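BsaWI endonuclease (Geobacillus stearothermophilus, PDB 4ZSF) probably cuts DNA as a restriction endonuclease of the PD-(D/E)XK nuclease group, here caught on DNA in a pre-specific complex with calcium bound. Local coordinates at residues A[89-93]-A[163-167]; A[92-96]-A[110-115]; A[158-164]-A[187-192]; A[220-226]-A[234-240]. One frame throughout, in Å; residues are numbered along the deposited sequence.

Contact 1: A[89-93]-A[163-167]; sequences HAFEE and QSKTS. With nucleotides of chain B.
His89 ND1 donates to OP1 of DG12 of chain B at 2.6 Å, with an N-H...O angle of 161°, and the phosphate lies at the edge of the imidazole, close to its plane. This tie to the backbone of the DNA leaves from one side of helix 70-103, while Phe91 and Glu92 of the same turn lean on strand 155-165 and the residue after it. The axes of helix segment 89-93 and strand segment 163-165 are 8.5 Å apart at their closest, and most of the gap is bridged by Phe91. With CG anti to the backbone N (chi1 -176°), its ring extends to the strand end, where Thr166 CG2 lies over one face, 3.9 Å from the centroid of the Phe91 ring and 30° off the normal, a CH-pi contact. Ser164 O sits at the rim of the same ring, 4.0 Å from Phe91 CD2. At the next residue, the Glu92 CG methylene comes unusually close to Ser164 OG (3.0 Å), a short contact rather than a bond. The carboxylate of Glu92 extends beyond that point; its OE2 remains 5.5 Å from Lys165 NZ, which pairs instead with Asp145. Glu93, on the helix flank, forms salt bridges with Lys30 and Arg34 of the second subunit. Acidic Glu92 and Asp145 gathered beside Lys165 on a central strand, with a helix packed across it, are consistent with the core of a PD-(D/E)XK nuclease.

Contact 2: A[92-96]-A[110-115]; sequences EEMIK and ILLQKD. With nucleotides of chain B.
Half of a capping box starts helix 113-121, and Lys96 of helix 70-103 joins it: Asp115, at N3, accepts through OD2 from the backbone N of the N-cap residue Leu112 (2.8 Å, 153° at the hydrogen). As the N-cap is a leucine, the reciprocal side-chain bond of a full box cannot form. Lys96 NZ makes a salt bridge to Asp115 OD2, also 2.8 Å, approaching on the syn side, 27° out of the carboxylate plane. The backbone N of Leu112 comes from the other face, 37° out of the plane, and two donors thus fix the rotation of the carboxylate. Lys96 NZ also bonds a succinate, probably from the crystallisation liquor. To get there the lysine runs fully extended over the end of strand 108-112: its CG lies 3.6 Å from Ile110 O, and its CD meets Leu112 CG at 3.8 Å where the two side chains cross at about a right angle. Leu112 CD2 then reaches back to Glu92 CB, 4.1 Å away. A water donates to Glu92 OE1 and makes a weak link to Gln113 N. The end of the Lys114 chain lies beside OP1 of DA13 of chain B (CD 3.2 Å, NZ 3.5 Å), a close approach without a hydrogen bond in the model. Segments 92-96 and 110-112 run roughly antiparallel, and Ile95, Ile110 and Leu112 all pack on Leu146 of the next strand, 146-152.

Contact 3: A[158-164]-A[187-192]; sequences VFGCIQS and FWSVAI
Strands 155-165 and 188-193 are the parallel neighbours of a beta-alpha-beta unit whose connection contains helix 172-184, and five backbone hydrogen bonds, from Trp188 N to Phe159 O through to Ile192 N to Gln163 O, set their register. The relief between them begins at a classic beta bulge, where Phe159 and Gly160 both face Ile148. Having no side chain, Gly160 leaves a hollow that Trp188 fills: Trp188 CB rests 3.9 Å from Gly160 CA, and the indole six-membered ring lies beside the Phe159 ring. Those two planes are only 15° apart, but the centroids are 5.9 Å apart, so the rings are slid past each other, touching at Phe159 CE2 and Trp188 CE3 (3.7 Å). Further along this face Ile162 fits between two neighbours, CG1 against Val190 CG2 at 3.7 Å and CG2 against Ile192 CD1 at 4.1 Å. Val190 in turn sets CG1 over the rim of the indole. Helix 243-258 packs on Phe159 and Trp188 from this side. Before the bridged register starts, Phe187 turns its edge to the backbone, with CE2 3.5 Å from Val158 O. Cys161, on the face of Gln163 and Ser189, holds SG obliquely beside that ring, 4.1 Å from Phe187 CB.

Contact 4: A[220-226]-A[234-240]; sequences WHGMYVF and RIYPIDI. With CA (calcium ion), chain F.
Two parallel strands at the edge of the nuclease sheet, 222-226 and 235-238, are joined here by four backbone hydrogen bonds. In three the donor comes in nearly along the C=O axis: Met223 N to Arg234 O, Tyr236 N to Met223 O, and Val225 N to Tyr236 O. In the fourth, Ile238 N stands above the Val225 carbonyl plane. Side-chain polar bonds close the start of the pair. Arg234 NH1 gives His221 O a bond of 3.0 Å lying in the guanidinium plane, and the same NH1 also serves Trp267 O. A water that donates to His221 O extends this link to Tyr236 OH.

Aromatic and apolar packing fills the face of Tyr224. Its ring lies beside that of Tyr236 with planes 23° apart but centroids 5.3 Å apart, so overlap is slight, while Tyr224 OH bonds His248. Ile238 has CG1 between the backbone N and the carbonyl carbon (chi1 51°), which swings CD1 back over the Phe226 face, 4.0 Å from the ring centroid and 21° off its normal; the same methyl meets Tyr224 CB at 3.7 Å. On the other face Val225 CG2 touches Ile235 CG2 at 3.9 Å.

Metal coordination lies just past the strand. Asp239 OD1 accepts from Asn241 N, which steadies the carboxylate, and Asp239 OD2 binds the calcium ion at 2.3 Å, with two waters also on the metal.

How the contacts relate
From the N terminus, helix 70-103 supplies the first segments of contacts 1 and 2, which share Glu92 and Glu93. Both loops start from this same stretch, and that of contact 2 is the shorter, closing over a 13-residue connection to strand 108-112 and helix 113-121; contact 1 closes on strand 155-165. Contact 3 begins on the stretch where contact 1 ends, sharing Gln163 and Ser164, and closes over helix 172-184. Contact 4 follows in series, a seven-residue connection between the parallel strands 222-226 and 235-238. Ile95, Ile192, Phe91 and Phe226 pack between helix and sheet, Gln163 bonds Trp220, and Ala191 O meets Tyr224 N, joining strands 188-193 and 222-226.

Contact 1: A[89-93]-A[163-167]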
# COMPACT_ATOMS: atom_id res chain seq x y z
N HIS A 89 -4.36 13.58 -6.85
CA HIS A 89 -5.64 14.21 -7.19
C HIS A 89 -5.40 15.52 -7.91
O HIS A 89 -6.08 15.83 -8.89
CB HIS A 89 -6.50 14.42 -5.94
CG HIS A 89 -6.82 13.13 -5.25
ND1 HIS A 89 -7.27 13.06 -3.94
CD2 HIS A 89 -6.76 11.85 -5.71
CE1 HIS A 89 -7.46 11.78 -3.61
NE2 HIS A 89 -7.14 11.04 -4.66
N ALA A 90 -4.50 16.34 -7.37
CA ALA A 90 -4.21 17.63 -8.02
C ALA A 90 -3.76 17.39 -9.47
O ALA A 90 -4.14 18.17 -10.36
CB ALA A 90 -3.09 18.45 -7.27
N PHE A 91 -2.91 16.38 -9.68
CA PHE A 91 -2.39 16.15 -11.06
C PHE A 91 -3.53 15.69 -12.01
O PHE A 91 -3.64 16.19 -13.13
CB PHE A 91 -1.28 15.12 -10.99
CG PHE A 91 -0.61 14.87 -12.33
CD1 PHE A 91 0.30 15.77 -12.82
CD2 PHE A 91 -0.85 13.66 -13.04
CE1 PHE A 91 0.97 15.53 -14.04
CE2 PHE A 91 -0.19 13.44 -14.26
CZ PHE A 91 0.68 14.39 -14.74
N GLU A 92 -4.39 14.79 -11.55
CA GLU A 92 -5.57 14.42 -12.36
C GLU A 92 -6.43 15.61 -12.72
O GLU A 92 -6.95 15.74 -13.86
CB GLU A 92 -6.42 13.40 -11.58
CG GLU A 92 -5.65 12.14 -11.37
CD GLU A 92 -6.14 11.36 -10.10
OE1 GLU A 92 -7.24 11.65 -9.57
OE2 GLU A 92 -5.37 10.48 -9.65
N GLU A 93 -6.68 16.45 -11.70
CA GLU A 93 -7.48 17.65 -11.93
C GLU A 93 -6.82 18.57 -12.94
O GLU A 93 -7.48 19.25 -13.76
CB GLU A 93 -7.70 18.37 -10.56
CG GLU A 93 -8.61 17.49 -9.67
CD GLU A 93 -8.51 17.76 -8.16
OE1 GLU A 93 -7.84 18.78 -7.84
OE2 GLU A 93 -9.06 16.93 -7.30
N GLN A 163 -5.10 6.38 -17.24
CA GLN A 163 -4.29 6.31 -16.00
C GLN A 163 -3.41 7.53 -15.97
O GLN A 163 -2.79 7.83 -16.96
CB GLN A 163 -3.46 5.06 -15.97
CG GLN A 163 -4.41 3.80 -15.90
CD GLN A 163 -3.66 2.48 -16.06
OE1 GLN A 163 -2.54 2.44 -16.56
NE2 GLN A 163 -4.25 1.41 -15.55
N SER A 164 -3.35 8.25 -14.86
CA SER A 164 -2.56 9.49 -14.92
C SER A 164 -1.68 9.54 -13.71
O SER A 164 -2.19 9.89 -12.65
CB SER A 164 -3.47 10.74 -14.98
OG SER A 164 -4.13 10.98 -13.74
N LYS A 165 -0.38 9.22 -13.90
CA LYS A 165 0.60 8.95 -12.85
C LYS A 165 1.70 9.99 -12.74
O LYS A 165 2.22 10.45 -13.77
CB LYS A 165 1.24 7.61 -13.13
CG LYS A 165 0.21 6.45 -13.16
CD LYS A 165 -0.84 6.58 -12.02
CE LYS A 165 -1.98 5.55 -12.19
NZ LYS A 165 -3.06 5.70 -11.17
N THR A 166 2.09 10.36 -11.52
CA THR A 166 3.05 11.42 -11.35
C THR A 166 4.42 10.80 -11.24
O THR A 166 5.44 11.48 -11.27
CB THR A 166 2.76 12.25 -10.07
OG1 THR A 166 2.53 11.34 -9.00
CG2 THR A 166 1.51 13.08 -10.24
N SER A 167 4.44 9.49 -11.05
CA SER A 167 5.65 8.73 -11.18
C SER A 167 5.31 7.55 -12.11
O SER A 167 4.39 6.78 -11.83
CB SER A 167 6.16 8.24 -9.83
OG SER A 167 5.24 7.29 -9.30
P DG B 12 -8.41 15.54 -1.30
OP1 DG B 12 -8.03 15.28 -2.72
OP2 DG B 12 -8.48 16.89 -0.75
O5' DG B 12 -9.85 14.90 -1.08
C5' DG B 12 -10.22 13.77 -1.84
C4' DG B 12 -11.47 13.14 -1.24
O4' DG B 12 -11.18 12.66 0.08
C3' DG B 12 -12.66 14.05 -1.10
O3' DG B 12 -13.56 13.62 -2.07
C2' DG B 12 -13.19 13.78 0.33
C1' DG B 12 -12.39 12.56 0.77
N9 DG B 12 -12.07 12.48 2.21
C8 DG B 12 -11.62 13.50 3.04
N7 DG B 12 -11.40 13.10 4.27
C5 DG B 12 -11.71 11.74 4.24
C6 DG B 12 -11.72 10.79 5.27
O6 DG B 12 -11.42 10.96 6.42
N1 DG B 12 -12.13 9.53 4.82
C2 DG B 12 -12.50 9.25 3.54
N2 DG B 12 -12.88 7.98 3.28
N3 DG B 12 -12.51 10.13 2.56
C4 DG B 12 -12.12 11.35 2.98

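Contact 2: A[92-96]-A[110-115]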
# COMPACT_ATOMS: atom_id res chain seq x y z
N GLU A 92 -4.39 14.79 -11.55
CA GLU A 92 -5.57 14.42 -12.36
C GLU A 92 -6.43 15.61 -12.72
O GLU A 92 -6.95 15.74 -13.86
CB GLU A 92 -6.42 13.40 -11.58
CG GLU A 92 -5.65 12.14 -11.37
CD GLU A 92 -6.14 11.36 -10.10
OE1 GLU A 92 -7.24 11.65 -9.57
OE2 GLU A 92 -5.37 10.48 -9.65
N GLU A 93 -6.68 16.45 -11.70
CA GLU A 93 -7.48 17.65 -11.93
C GLU A 93 -6.82 18.57 -12.94
O GLU A 93 -7.48 19.25 -13.76
CB GLU A 93 -7.70 18.37 -10.56
CG GLU A 93 -8.61 17.49 -9.67
CD GLU A 93 -8.51 17.76 -8.16
OE1 GLU A 93 -7.84 18.78 -7.84
OE2 GLU A 93 -9.06 16.93 -7.30
N MET A 94 -5.49 18.63 -12.87
CA MET A 94 -4.73 19.45 -13.81
C MET A 94 -4.91 18.94 -15.27
O MET A 94 -5.10 19.73 -16.21
CB MET A 94 -3.25 19.42 -13.46
CG MET A 94 -2.47 20.33 -14.38
SD MET A 94 -0.69 20.26 -14.01
CE MET A 94 -0.29 18.82 -14.97
N ILE A 95 -4.77 17.62 -15.45
CA ILE A 95 -4.96 17.03 -16.76
C ILE A 95 -6.39 17.29 -17.28
O ILE A 95 -6.62 17.62 -18.45
CB ILE A 95 -4.67 15.50 -16.72
CG1 ILE A 95 -3.20 15.29 -16.29
CG2 ILE A 95 -5.01 14.85 -18.09
CD1 ILE A 95 -2.17 16.01 -17.26
N LYS A 96 -7.36 17.10 -16.40
CA LYS A 96 -8.76 17.36 -16.80
C LYS A 96 -8.91 18.81 -17.24
O LYS A 96 -9.54 19.06 -18.28
CB LYS A 96 -9.70 17.07 -15.63
CG LYS A 96 -11.19 17.44 -15.93
CD LYS A 96 -12.05 17.12 -14.69
CE LYS A 96 -13.44 17.74 -14.85
NZ LYS A 96 -14.22 17.79 -13.58
N ILE A 110 -13.02 15.19 -20.51
CA ILE A 110 -12.44 14.34 -19.52
C ILE A 110 -13.23 14.49 -18.24
O ILE A 110 -13.59 15.61 -17.80
CB ILE A 110 -10.94 14.71 -19.26
CG1 ILE A 110 -10.11 14.36 -20.51
CG2 ILE A 110 -10.43 14.04 -18.01
CD1 ILE A 110 -8.67 14.94 -20.44
N LEU A 111 -13.47 13.34 -17.62
CA LEU A 111 -14.16 13.25 -16.34
C LEU A 111 -13.26 12.65 -15.28
O LEU A 111 -12.57 11.62 -15.55
CB LEU A 111 -15.38 12.34 -16.45
CG LEU A 111 -16.36 12.61 -17.58
CD1 LEU A 111 -17.37 11.46 -17.53
CD2 LEU A 111 -17.00 13.98 -17.37
N LEU A 112 -13.32 13.17 -14.06
CA LEU A 112 -12.72 12.41 -12.92
C LEU A 112 -13.52 11.17 -12.65
O LEU A 112 -14.68 11.07 -13.03
CB LEU A 112 -12.68 13.25 -11.63
CG LEU A 112 -11.99 14.60 -11.81
CD1 LEU A 112 -12.34 15.54 -10.61
CD2 LEU A 112 -10.45 14.35 -11.82
N GLN A 113 -12.91 10.16 -12.05
CA GLN A 113 -13.69 8.98 -11.65
C GLN A 113 -14.94 9.40 -10.86
O GLN A 113 -16.05 8.89 -11.13
CB GLN A 113 -12.82 8.02 -10.85
CG GLN A 113 -13.60 6.88 -10.27
CD GLN A 113 -12.74 5.99 -9.38
OE1 GLN A 113 -11.79 5.36 -9.85
NE2 GLN A 113 -13.04 5.97 -8.08
N LYS A 114 -14.81 10.33 -9.90
CA LYS A 114 -16.04 10.67 -9.15
C LYS A 114 -17.09 11.39 -10.05
O LYS A 114 -18.28 11.31 -9.78
CB LYS A 114 -15.73 11.53 -7.91
CG LYS A 114 -15.30 12.91 -8.26
CD LYS A 114 -15.39 13.81 -7.03
CE LYS A 114 -14.42 14.96 -7.16
NZ LYS A 114 -13.00 14.56 -6.86
N ASP A 115 -16.64 12.11 -11.08
CA ASP A 115 -17.58 12.72 -12.05
C ASP A 115 -18.38 11.62 -12.77
O ASP A 115 -19.60 11.66 -12.89
CB ASP A 115 -16.86 13.56 -13.12
CG ASP A 115 -16.11 14.75 -12.58
OD1 ASP A 115 -16.57 15.33 -11.55
OD2 ASP A 115 -15.08 15.13 -13.21
P DA B 13 -14.85 14.44 -2.47
OP1 DA B 13 -14.87 14.34 -3.95
OP2 DA B 13 -14.97 15.75 -1.79
O5' DA B 13 -16.02 13.50 -1.94
C5' DA B 13 -15.92 12.10 -2.04
C4' DA B 13 -16.82 11.46 -1.01
O4' DA B 13 -16.09 11.33 0.25
C3' DA B 13 -18.10 12.28 -0.67
O3' DA B 13 -19.18 11.42 -0.48
C2' DA B 13 -17.74 12.92 0.66
C1' DA B 13 -16.92 11.80 1.28
N9 DA B 13 -16.17 12.23 2.44
C8 DA B 13 -15.76 13.50 2.73
N7 DA B 13 -15.17 13.62 3.90
C5 DA B 13 -15.25 12.33 4.42
C6 DA B 13 -14.82 11.80 5.62
N6 DA B 13 -14.19 12.53 6.56
N1 DA B 13 -15.06 10.48 5.85
C2 DA B 13 -15.66 9.76 4.89
N3 DA B 13 -16.12 10.17 3.71
C4 DA B 13 -15.87 11.47 3.54
O HOH W 1 -10.01 10.43 -10.36

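Contact 3: A[158-164]-A[187-192]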
# COMPACT_ATOMS: atom_id res chain seq x y z
N VAL A 158 -18.95 7.28 -22.77
CA VAL A 158 -17.56 7.04 -22.36
C VAL A 158 -16.87 6.17 -23.42
O VAL A 158 -17.35 5.09 -23.73
CB VAL A 158 -17.49 6.33 -20.99
CG1 VAL A 158 -16.03 5.93 -20.65
CG2 VAL A 158 -18.07 7.24 -19.95
N PHE A 159 -15.73 6.61 -23.96
CA PHE A 159 -15.03 5.75 -24.94
C PHE A 159 -13.59 5.44 -24.49
O PHE A 159 -12.92 4.63 -25.13
CB PHE A 159 -15.01 6.40 -26.34
CG PHE A 159 -14.10 7.66 -26.46
CD1 PHE A 159 -14.60 8.93 -26.17
CD2 PHE A 159 -12.75 7.53 -26.86
CE1 PHE A 159 -13.75 10.10 -26.28
CE2 PHE A 159 -11.95 8.63 -27.02
CZ PHE A 159 -12.40 9.89 -26.72
N GLY A 160 -13.09 6.12 -23.44
CA GLY A 160 -11.70 5.88 -23.09
C GLY A 160 -11.46 5.90 -21.58
O GLY A 160 -12.23 6.56 -20.84
N CYS A 161 -10.45 5.13 -21.16
CA CYS A 161 -10.04 4.97 -19.76
C CYS A 161 -8.59 5.46 -19.68
O CYS A 161 -7.75 5.11 -20.52
CB CYS A 161 -10.09 3.48 -19.38
SG CYS A 161 -11.72 2.75 -19.52
N ILE A 162 -8.29 6.28 -18.68
CA ILE A 162 -7.01 6.96 -18.61
C ILE A 162 -6.36 6.78 -17.24
O ILE A 162 -6.99 7.02 -16.18
CB ILE A 162 -7.21 8.49 -18.85
CG1 ILE A 162 -7.84 8.74 -20.24
CG2 ILE A 162 -5.89 9.26 -18.61
CD1 ILE A 162 -8.52 10.16 -20.31
N GLN A 163 -5.10 6.38 -17.24
CA GLN A 163 -4.29 6.31 -16.00
C GLN A 163 -3.41 7.53 -15.97
O GLN A 163 -2.79 7.83 -16.96
CB GLN A 163 -3.46 5.06 -15.97
CG GLN A 163 -4.41 3.80 -15.90
CD GLN A 163 -3.66 2.48 -16.06
OE1 GLN A 163 -2.54 2.44 -16.56
NE2 GLN A 163 -4.25 1.41 -15.55
N SER A 164 -3.35 8.25 -14.86
CA SER A 164 -2.56 9.49 -14.92
C SER A 164 -1.68 9.54 -13.71
O SER A 164 -2.19 9.89 -12.65
CB SER A 164 -3.47 10.74 -14.98
OG SER A 164 -4.13 10.98 -13.74
N PHE A 187 -12.37 -0.34 -25.09
CA PHE A 187 -12.22 1.10 -24.80
C PHE A 187 -10.81 1.54 -25.19
O PHE A 187 -9.85 0.74 -25.09
CB PHE A 187 -12.43 1.39 -23.33
CG PHE A 187 -13.87 1.19 -22.88
CD1 PHE A 187 -14.32 -0.05 -22.41
CD2 PHE A 187 -14.77 2.27 -22.93
CE1 PHE A 187 -15.67 -0.22 -22.00
CE2 PHE A 187 -16.10 2.09 -22.52
CZ PHE A 187 -16.54 0.88 -22.07
N TRP A 188 -10.69 2.82 -25.55
CA TRP A 188 -9.34 3.44 -25.67
C TRP A 188 -8.69 3.40 -24.31
O TRP A 188 -9.31 3.82 -23.33
CB TRP A 188 -9.52 4.85 -26.14
CG TRP A 188 -8.27 5.55 -26.57
CD1 TRP A 188 -7.22 5.02 -27.31
CD2 TRP A 188 -7.97 6.93 -26.33
NE1 TRP A 188 -6.31 6.03 -27.55
CE2 TRP A 188 -6.75 7.20 -26.97
CE3 TRP A 188 -8.63 7.97 -25.65
CZ2 TRP A 188 -6.16 8.48 -26.94
CZ3 TRP A 188 -8.06 9.23 -25.62
CH2 TRP A 188 -6.81 9.47 -26.23
N SER A 189 -7.46 2.91 -24.22
CA SER A 189 -6.85 2.81 -22.90
C SER A 189 -5.49 3.48 -22.94
O SER A 189 -4.59 3.04 -23.65
CB SER A 189 -6.69 1.34 -22.45
OG SER A 189 -6.10 1.30 -21.16
N VAL A 190 -5.35 4.58 -22.21
CA VAL A 190 -4.07 5.29 -22.30
C VAL A 190 -3.53 5.70 -20.96
O VAL A 190 -4.22 5.60 -19.94
CB VAL A 190 -4.19 6.57 -23.20
CG1 VAL A 190 -4.52 6.17 -24.65
CG2 VAL A 190 -5.24 7.52 -22.63
N ALA A 191 -2.26 6.14 -20.96
CA ALA A 191 -1.66 6.59 -19.70
C ALA A 191 -1.00 7.93 -19.95
O ALA A 191 -0.48 8.15 -21.06
CB ALA A 191 -0.65 5.63 -19.23
N ILE A 192 -1.01 8.80 -18.94
CA ILE A 192 -0.33 10.12 -19.03
C ILE A 192 0.62 10.11 -17.89
O ILE A 192 0.20 9.84 -16.74
CB ILE A 192 -1.38 11.25 -18.92
CG1 ILE A 192 -2.26 11.23 -20.18
CG2 ILE A 192 -0.69 12.65 -18.78
CD1 ILE A 192 -3.50 12.18 -20.12

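Contact 4: A[220-226]-A[234-240]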
# COMPACT_ATOMS: atom_id res chain seq x y z
N TRP A 220 -0.93 -0.65 -23.46
CA TRP A 220 -1.80 0.53 -23.66
C TRP A 220 -1.93 0.79 -25.15
O TRP A 220 -1.09 0.35 -25.91
CB TRP A 220 -1.24 1.83 -23.00
CG TRP A 220 -1.23 1.77 -21.46
CD1 TRP A 220 -2.18 2.30 -20.63
CD2 TRP A 220 -0.25 1.17 -20.63
NE1 TRP A 220 -1.86 2.03 -19.34
CE2 TRP A 220 -0.66 1.36 -19.30
CE3 TRP A 220 0.96 0.48 -20.87
CZ2 TRP A 220 0.05 0.86 -18.21
CZ3 TRP A 220 1.69 -0.01 -19.77
CH2 TRP A 220 1.23 0.19 -18.46
N HIS A 221 -2.95 1.56 -25.54
CA HIS A 221 -3.02 2.09 -26.89
C HIS A 221 -1.97 3.16 -27.08
O HIS A 221 -1.40 3.32 -28.17
CB HIS A 221 -4.43 2.67 -27.18
CG HIS A 221 -5.45 1.59 -27.36
ND1 HIS A 221 -6.57 1.49 -26.58
CD2 HIS A 221 -5.49 0.55 -28.23
CE1 HIS A 221 -7.28 0.45 -26.97
NE2 HIS A 221 -6.64 -0.16 -27.96
N GLY A 222 -1.74 3.90 -26.02
CA GLY A 222 -0.82 5.03 -26.12
C GLY A 222 -0.41 5.46 -24.70
O GLY A 222 -1.19 5.37 -23.75
N MET A 223 0.83 5.92 -24.61
CA MET A 223 1.40 6.42 -23.37
C MET A 223 1.86 7.84 -23.72
O MET A 223 2.56 8.02 -24.73
CB MET A 223 2.56 5.51 -22.94
CG MET A 223 3.45 6.12 -21.88
SD MET A 223 2.62 6.10 -20.27
CE MET A 223 2.62 4.34 -19.89
N TYR A 224 1.43 8.84 -22.93
CA TYR A 224 1.77 10.25 -23.24
C TYR A 224 2.66 10.76 -22.15
O TYR A 224 2.22 10.74 -21.00
CB TYR A 224 0.48 11.10 -23.35
CG TYR A 224 -0.35 10.51 -24.47
CD1 TYR A 224 -1.20 9.45 -24.23
CD2 TYR A 224 -0.21 10.97 -25.76
CE1 TYR A 224 -1.93 8.83 -25.28
CE2 TYR A 224 -0.92 10.40 -26.82
CZ TYR A 224 -1.80 9.34 -26.56
OH TYR A 224 -2.45 8.73 -27.63
N VAL A 225 3.90 11.10 -22.48
CA VAL A 225 4.88 11.43 -21.44
C VAL A 225 5.28 12.89 -21.54
O VAL A 225 5.56 13.36 -22.66
CB VAL A 225 6.19 10.54 -21.59
CG1 VAL A 225 7.23 10.87 -20.45
CG2 VAL A 225 5.80 9.07 -21.65
N PHE A 226 5.33 13.59 -20.39
CA PHE A 226 5.84 14.97 -20.39
C PHE A 226 7.36 15.02 -20.60
O PHE A 226 8.13 15.11 -19.67
CB PHE A 226 5.45 15.66 -19.08
CG PHE A 226 4.01 16.06 -19.02
CD1 PHE A 226 3.63 17.35 -19.38
CD2 PHE A 226 3.06 15.22 -18.53
CE1 PHE A 226 2.31 17.74 -19.31
CE2 PHE A 226 1.72 15.62 -18.46
CZ PHE A 226 1.36 16.91 -18.87
N ARG A 234 4.30 3.57 -29.43
CA ARG A 234 3.09 4.10 -28.76
C ARG A 234 3.44 5.00 -27.59
O ARG A 234 2.54 5.38 -26.83
CB ARG A 234 2.21 2.94 -28.26
CG ARG A 234 1.71 2.03 -29.40
CD ARG A 234 1.14 0.73 -28.76
NE ARG A 234 0.55 -0.21 -29.74
CZ ARG A 234 -0.68 -0.14 -30.24
NH1 ARG A 234 -1.52 0.84 -29.88
NH2 ARG A 234 -1.07 -1.09 -31.13
N ILE A 235 4.72 5.36 -27.47
CA ILE A 235 5.14 6.27 -26.39
C ILE A 235 5.33 7.65 -27.00
O ILE A 235 6.29 7.88 -27.76
CB ILE A 235 6.40 5.83 -25.74
CG1 ILE A 235 6.20 4.40 -25.12
CG2 ILE A 235 6.76 6.78 -24.66
CD1 ILE A 235 7.54 3.75 -24.70
N TYR A 236 4.40 8.54 -26.71
CA TYR A 236 4.35 9.84 -27.36
C TYR A 236 4.71 11.03 -26.47
O TYR A 236 4.35 11.01 -25.29
CB TYR A 236 2.91 10.11 -27.83
CG TYR A 236 2.35 9.02 -28.71
CD1 TYR A 236 2.71 8.93 -30.07
CD2 TYR A 236 1.41 8.12 -28.20
CE1 TYR A 236 2.16 7.94 -30.89
CE2 TYR A 236 0.85 7.13 -29.02
CZ TYR A 236 1.22 7.07 -30.37
OH TYR A 236 0.65 6.06 -31.15
N PRO A 237 5.39 12.06 -27.01
CA PRO A 237 5.72 13.23 -26.21
C PRO A 237 4.55 14.20 -26.11
O PRO A 237 3.81 14.41 -27.10
CB PRO A 237 6.90 13.88 -26.96
CG PRO A 237 6.66 13.50 -28.45
CD PRO A 237 5.99 12.08 -28.35
N ILE A 238 4.39 14.78 -24.91
CA ILE A 238 3.43 15.87 -24.73
C ILE A 238 4.04 16.95 -23.87
O ILE A 238 5.09 16.73 -23.20
CB ILE A 238 2.10 15.42 -24.06
CG1 ILE A 238 2.41 14.63 -22.77
CG2 ILE A 238 1.18 14.61 -25.05
CD1 ILE A 238 1.11 14.39 -21.89
N ASP A 239 3.46 18.14 -23.91
CA ASP A 239 3.78 19.17 -22.96
C ASP A 239 2.43 19.69 -22.46
O ASP A 239 1.41 18.98 -22.57
CB ASP A 239 4.64 20.28 -23.55
CG ASP A 239 3.92 21.04 -24.65
OD1 ASP A 239 2.70 20.84 -24.89
OD2 ASP A 239 4.59 21.91 -25.19
N ILE A 240 2.45 20.89 -21.90
CA ILE A 240 1.24 21.41 -21.23
C ILE A 240 0.00 21.45 -22.18
O ILE A 240 -1.16 21.39 -21.75
CB ILE A 240 1.57 22.80 -20.63
CG1 ILE A 240 0.40 23.36 -19.84
CG2 ILE A 240 1.98 23.78 -21.72
CD1 ILE A 240 0.79 24.73 -19.23
CA CA F . 5.09 22.13 -27.43
O HOH W 2 -1.82 5.04 -30.38
O HOH W 3 2.69 22.75 -27.55
O HOH W 4 5.07 24.78 -26.84